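Long-range contact in dihydropteroate synthase (Burkholderia cenocepacia, PDB 2Y5S), which probably condenses para-aminobenzoate with 6-hydroxymethyl-7,8-dihydropterin diphosphate to form 7,8-dihydropteroate, the immediate precursor of folate derivatives: residues S4-F16 and P218-A230. Residues are numbered along the deposited sequence; the frame is centred on the assembly and turned at random.
Unlike the reference sequence in segment 4-16: Thr5 (reference Pro).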
loop_
_atom_site.group_PDB
_atom_site.type_symbol
_atom_site.label_atom_id
_atom_site.label_comp_id
_atom_site.label_asym_id
_atom_site.label_seq_id
_atom_site.Cartn_x
_atom_site.Cartn_y
_atom_site.Cartn_z
ATOM N N SER B 4 3.661 3.763 -15.953
ATOM C CA SER B 4 3.245 5.133 -15.539
ATOM C C SER B 4 3.435 6.112 -16.713
ATOM O O SER B 4 4.527 6.154 -17.277
ATOM C CB SER B 4 4.066 5.589 -14.326
ATOM O OG SER B 4 5.378 6.002 -14.698
ATOM N N THR B 5 2.410 6.881 -17.113
ATOM C CA THR B 5 1.024 6.766 -16.625
ATOM C C THR B 5 0.310 5.743 -17.535
ATOM O O THR B 5 -0.378 6.078 -18.510
ATOM C CB THR B 5 0.316 8.159 -16.543
ATOM O OG1 THR B 5 -0.621 8.175 -15.455
ATOM C CG2 THR B 5 -0.381 8.539 -17.862
ATOM N N PHE B 6 0.506 4.479 -17.185
ATOM C CA PHE B 6 0.237 3.358 -18.065
ATOM C C PHE B 6 -1.256 3.067 -18.106
ATOM O O PHE B 6 -1.953 3.259 -17.105
ATOM C CB PHE B 6 1.020 2.147 -17.547
ATOM C CG PHE B 6 0.699 0.859 -18.239
ATOM C CD1 PHE B 6 1.149 0.619 -19.526
ATOM C CD2 PHE B 6 -0.020 -0.130 -17.584
ATOM C CE1 PHE B 6 0.867 -0.570 -20.160
ATOM C CE2 PHE B 6 -0.299 -1.327 -18.214
ATOM C CZ PHE B 6 0.145 -1.544 -19.504
ATOM N N LEU B 7 -1.743 2.619 -19.263
ATOM C CA LEU B 7 -3.143 2.232 -19.405
ATOM C C LEU B 7 -3.238 0.795 -19.948
ATOM O O LEU B 7 -3.010 0.573 -21.144
ATOM C CB LEU B 7 -3.873 3.227 -20.317
ATOM C CG LEU B 7 -5.263 3.701 -19.871
ATOM C CD1 LEU B 7 -6.255 2.553 -19.872
ATOM C CD2 LEU B 7 -5.202 4.398 -18.491
ATOM N N PRO B 8 -3.567 -0.187 -19.066
ATOM C CA PRO B 8 -3.723 -1.572 -19.534
ATOM C C PRO B 8 -4.706 -1.680 -20.693
ATOM O O PRO B 8 -5.705 -0.947 -20.738
ATOM C CB PRO B 8 -4.266 -2.313 -18.305
ATOM C CG PRO B 8 -3.871 -1.460 -17.130
ATOM C CD PRO B 8 -3.888 -0.055 -17.633
ATOM N N ALA B 9 -4.415 -2.592 -21.611
ATOM C CA ALA B 9 -5.254 -2.824 -22.771
ATOM C C ALA B 9 -6.621 -3.363 -22.330
ATOM O O ALA B 9 -6.714 -4.047 -21.312
ATOM C CB ALA B 9 -4.573 -3.806 -23.719
ATOM N N PRO B 10 -7.679 -3.063 -23.093
ATOM C CA PRO B 10 -9.016 -3.505 -22.712
ATOM C C PRO B 10 -9.228 -5.023 -22.754
ATOM O O PRO B 10 -8.510 -5.753 -23.456
ATOM C CB PRO B 10 -9.924 -2.814 -23.736
ATOM C CG PRO B 10 -9.058 -2.613 -24.924
ATOM C CD PRO B 10 -7.691 -2.316 -24.365
ATOM N N LEU B 11 -10.235 -5.464 -22.004
ATOM C CA LEU B 11 -10.592 -6.862 -21.930
ATOM C C LEU B 11 -12.065 -7.085 -22.296
ATOM O O LEU B 11 -12.964 -6.612 -21.611
ATOM C CB LEU B 11 -10.316 -7.384 -20.519
ATOM C CG LEU B 11 -10.469 -8.902 -20.344
ATOM C CD1 LEU B 11 -9.466 -9.649 -21.227
ATOM C CD2 LEU B 11 -10.326 -9.317 -18.840
ATOM N N GLN B 12 -12.310 -7.822 -23.367
ATOM C CA GLN B 12 -13.665 -8.278 -23.669
ATOM C C GLN B 12 -14.013 -9.369 -22.632
ATOM O O GLN B 12 -13.284 -10.334 -22.484
ATOM C CB GLN B 12 -13.729 -8.773 -25.101
ATOM C CG GLN B 12 -15.030 -9.414 -25.516
ATOM C CD GLN B 12 -16.210 -8.489 -25.372
ATOM O OE1 GLN B 12 -16.149 -7.320 -25.765
ATOM N NE2 GLN B 12 -17.303 -9.009 -24.801
ATOM N N CYS B 13 -15.103 -9.180 -21.894
ATOM C CA CYS B 13 -15.364 -9.983 -20.709
ATOM C C CYS B 13 -16.818 -10.392 -20.651
ATOM O O CYS B 13 -17.568 -9.986 -19.768
ATOM C CB CYS B 13 -14.943 -9.221 -19.448
ATOM S SG CYS B 13 -14.854 -10.221 -17.966
ATOM N N GLY B 14 -17.207 -11.210 -21.622
ATOM C CA GLY B 14 -18.566 -11.720 -21.706
ATOM C C GLY B 14 -19.552 -10.596 -21.955
ATOM O O GLY B 14 -19.518 -9.974 -23.004
ATOM N N ARG B 15 -20.421 -10.331 -20.983
ATOM C CA ARG B 15 -21.419 -9.264 -21.129
ATOM C C ARG B 15 -20.777 -7.882 -21.082
ATOM O O ARG B 15 -21.415 -6.912 -21.432
ATOM C CB ARG B 15 -22.468 -9.324 -20.009
ATOM C CG ARG B 15 -23.432 -10.480 -20.069
ATOM C CD ARG B 15 -24.267 -10.517 -18.794
ATOM N NE ARG B 15 -23.478 -10.939 -17.624
ATOM C CZ ARG B 15 -23.910 -10.886 -16.363
ATOM N NH1 ARG B 15 -25.116 -10.399 -16.077
ATOM N NH2 ARG B 15 -23.128 -11.307 -15.374
ATOM N N PHE B 16 -19.526 -7.801 -20.627
ATOM C CA PHE B 16 -18.897 -6.532 -20.312
ATOM C C PHE B 16 -17.690 -6.285 -21.202
ATOM O O PHE B 16 -17.039 -7.227 -21.641
ATOM C CB PHE B 16 -18.472 -6.535 -18.836
ATOM C CG PHE B 16 -19.582 -6.882 -17.906
ATOM C CD1 PHE B 16 -20.457 -5.895 -17.457
ATOM C CD2 PHE B 16 -19.798 -8.202 -17.519
ATOM C CE1 PHE B 16 -21.516 -6.205 -16.626
ATOM C CE2 PHE B 16 -20.850 -8.526 -16.669
ATOM C CZ PHE B 16 -21.719 -7.523 -16.225
ATOM N N PRO B 218 3.134 -10.816 -22.420
ATOM C CA PRO B 218 3.455 -10.707 -23.828
ATOM C C PRO B 218 2.568 -9.671 -24.526
ATOM O O PRO B 218 1.615 -9.137 -23.920
ATOM C CB PRO B 218 3.174 -12.116 -24.359
ATOM C CG PRO B 218 2.202 -12.671 -23.451
ATOM C CD PRO B 218 2.348 -12.018 -22.130
ATOM N N ALA B 219 2.883 -9.420 -25.791
ATOM C CA ALA B 219 2.182 -8.428 -26.621
ATOM C C ALA B 219 1.041 -9.044 -27.433
ATOM O O ALA B 219 1.173 -10.137 -27.977
ATOM C CB ALA B 219 3.185 -7.742 -27.567
ATOM N N ARG B 220 -0.076 -8.322 -27.513
ATOM C CA ARG B 220 -1.149 -8.637 -28.454
ATOM C C ARG B 220 -0.667 -8.241 -29.847
ATOM O O ARG B 220 0.391 -7.629 -29.963
ATOM C CB ARG B 220 -2.419 -7.870 -28.100
ATOM C CG ARG B 220 -3.033 -8.282 -26.782
ATOM C CD ARG B 220 -4.234 -7.432 -26.469
ATOM N NE ARG B 220 -5.126 -8.080 -25.512
ATOM C CZ ARG B 220 -6.160 -7.477 -24.928
ATOM N NH1 ARG B 220 -6.455 -6.200 -25.210
ATOM N NH2 ARG B 220 -6.921 -8.163 -24.070
ATOM N N PRO B 221 -1.411 -8.611 -30.904
ATOM C CA PRO B 221 -1.015 -8.217 -32.281
ATOM C C PRO B 221 -0.940 -6.711 -32.528
ATOM O O PRO B 221 -0.096 -6.253 -33.305
ATOM C CB PRO B 221 -2.102 -8.850 -33.147
ATOM C CG PRO B 221 -2.511 -10.071 -32.376
ATOM C CD PRO B 221 -2.440 -9.672 -30.921
ATOM N N ASP B 222 -1.795 -5.941 -31.854
ATOM C CA ASP B 222 -1.756 -4.478 -31.956
ATOM C C ASP B 222 -0.572 -3.846 -31.214
ATOM O O ASP B 222 -0.482 -2.621 -31.138
ATOM C CB ASP B 222 -3.066 -3.861 -31.448
ATOM C CG ASP B 222 -3.273 -4.075 -29.951
ATOM O OD1 ASP B 222 -2.379 -4.654 -29.296
ATOM O OD2 ASP B 222 -4.342 -3.679 -29.432
ATOM N N GLY B 223 0.320 -4.663 -30.654
ATOM C CA GLY B 223 1.503 -4.161 -29.944
ATOM C C GLY B 223 1.296 -3.863 -28.466
ATOM O O GLY B 223 2.268 -3.676 -27.728
ATOM N N ARG B 224 0.044 -3.800 -28.020
ATOM C CA ARG B 224 -0.232 -3.599 -26.611
ATOM C C ARG B 224 0.004 -4.913 -25.881
ATOM O O ARG B 224 -0.351 -5.992 -26.373
ATOM C CB ARG B 224 -1.686 -3.170 -26.364
ATOM C CG ARG B 224 -2.033 -1.698 -26.646
ATOM C CD ARG B 224 -2.785 -1.105 -25.438
ATOM N NE ARG B 224 -3.999 -0.357 -25.783
ATOM C CZ ARG B 224 -4.664 0.426 -24.926
ATOM N NH1 ARG B 224 -4.243 0.575 -23.675
ATOM N NH2 ARG B 224 -5.763 1.063 -25.320
ATOM N N ALA B 225 0.557 -4.813 -24.683
ATOM C CA ALA B 225 0.676 -5.968 -23.813
ATOM C C ALA B 225 -0.719 -6.493 -23.434
ATOM O O ALA B 225 -1.657 -5.720 -23.235
ATOM C CB ALA B 225 1.475 -5.594 -22.569
ATOM N N TYR B 226 -0.851 -7.813 -23.356
ATOM C CA TYR B 226 -2.026 -8.427 -22.718
ATOM C C TYR B 226 -2.203 -7.835 -21.304
ATOM O O TYR B 226 -1.223 -7.660 -20.565
ATOM C CB TYR B 226 -1.883 -9.952 -22.672
ATOM C CG TYR B 226 -2.117 -10.629 -24.015
ATOM C CD1 TYR B 226 -3.409 -10.883 -24.475
ATOM C CD2 TYR B 226 -1.051 -11.014 -24.830
ATOM C CE1 TYR B 226 -3.630 -11.496 -25.706
ATOM C CE2 TYR B 226 -1.265 -11.613 -26.072
ATOM C CZ TYR B 226 -2.555 -11.852 -26.504
ATOM O OH TYR B 226 -2.782 -12.438 -27.728
ATOM N N PRO B 227 -3.441 -7.464 -20.939
ATOM C CA PRO B 227 -3.640 -6.941 -19.593
ATOM C C PRO B 227 -3.411 -8.022 -18.549
ATOM O O PRO B 227 -3.651 -9.209 -18.821
ATOM C CB PRO B 227 -5.086 -6.475 -19.611
ATOM C CG PRO B 227 -5.752 -7.388 -20.582
ATOM C CD PRO B 227 -4.719 -7.573 -21.670
ATOM N N ILE B 228 -2.939 -7.604 -17.369
ATOM C CA ILE B 228 -2.458 -8.507 -16.322
ATOM C C ILE B 228 -3.442 -8.563 -15.161
ATOM O O ILE B 228 -3.882 -7.511 -14.653
ATOM C CB ILE B 228 -1.124 -8.035 -15.761
ATOM C CG1 ILE B 228 -0.062 -8.019 -16.857
ATOM C CG2 ILE B 228 -0.656 -8.905 -14.548
ATOM C CD1 ILE B 228 1.247 -7.294 -16.457
ATOM N N LEU B 229 -3.804 -9.789 -14.791
ATOM C CA LEU B 229 -4.471 -10.088 -13.537
ATOM C C LEU B 229 -3.423 -10.624 -12.568
ATOM O O LEU B 229 -2.659 -11.523 -12.921
ATOM C CB LEU B 229 -5.568 -11.120 -13.770
ATOM C CG LEU B 229 -6.536 -11.427 -12.604
ATOM C CD1 LEU B 229 -7.864 -11.950 -13.201
ATOM C CD2 LEU B 229 -5.972 -12.438 -11.614
ATOM N N ALA B 230 -3.374 -10.054 -11.369
ATOM C CA ALA B 230 -2.432 -10.456 -10.334
ATOM C C ALA B 230 -3.198 -10.869 -9.082
ATOM O O ALA B 230 -4.091 -10.169 -8.627
ATOM C CB ALA B 230 -1.494 -9.317 -10.004
HETATM O O HOH W 1 -1.809 -3.788 -21.460
#
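Arg220 reaches the carbonyl oxygen of Pro10 with both terminal nitrogens, NH1 to O at 2.7 Å and NH2 to O at 3.0 Å. The oxygen lies almost in the guanidinium plane and takes both donors, end-on. An extended chain from CG to NE carries the group there, with CG lying over the ring face of Tyr226, while Pro227 CD sits 3.3 Å above one guanidinium face. NH2 also donates to Ile190 O, which ties the N-terminal segment to strand 190-193 of the TIM barrel.

Packing is tight around the buried Ala9. Its methyl group points into 218-230, with CB 3.4 Å from Arg220 NH1 and near Ala225 O, and Pro227 CB closes on Ala9 O. That buried carbonyl finds no polar partner. The amide N-H of the same residue is served by a water, which accepts from Ala9 N and donates to Ala225 O.

The other side, toward solvent, is looser. Arg224, bent at chi2 (-130°) and chi3, folds its exposed guanidinium past Ala9 and Pro10, whose CD lies 4.0 Å above one face; Arg224 NH1 comes to 2.8 Å from Leu7 O.

The hydrogen bonds of Arg220 thus end on a neutral backbone carbonyl. The proline-rich segment leading into strand 11-13 is therefore held to the loop before strand 229-230 by a cationic guanidinium on a carbonyl dipole together with apolar packing, with no carboxylate pairing across the contact.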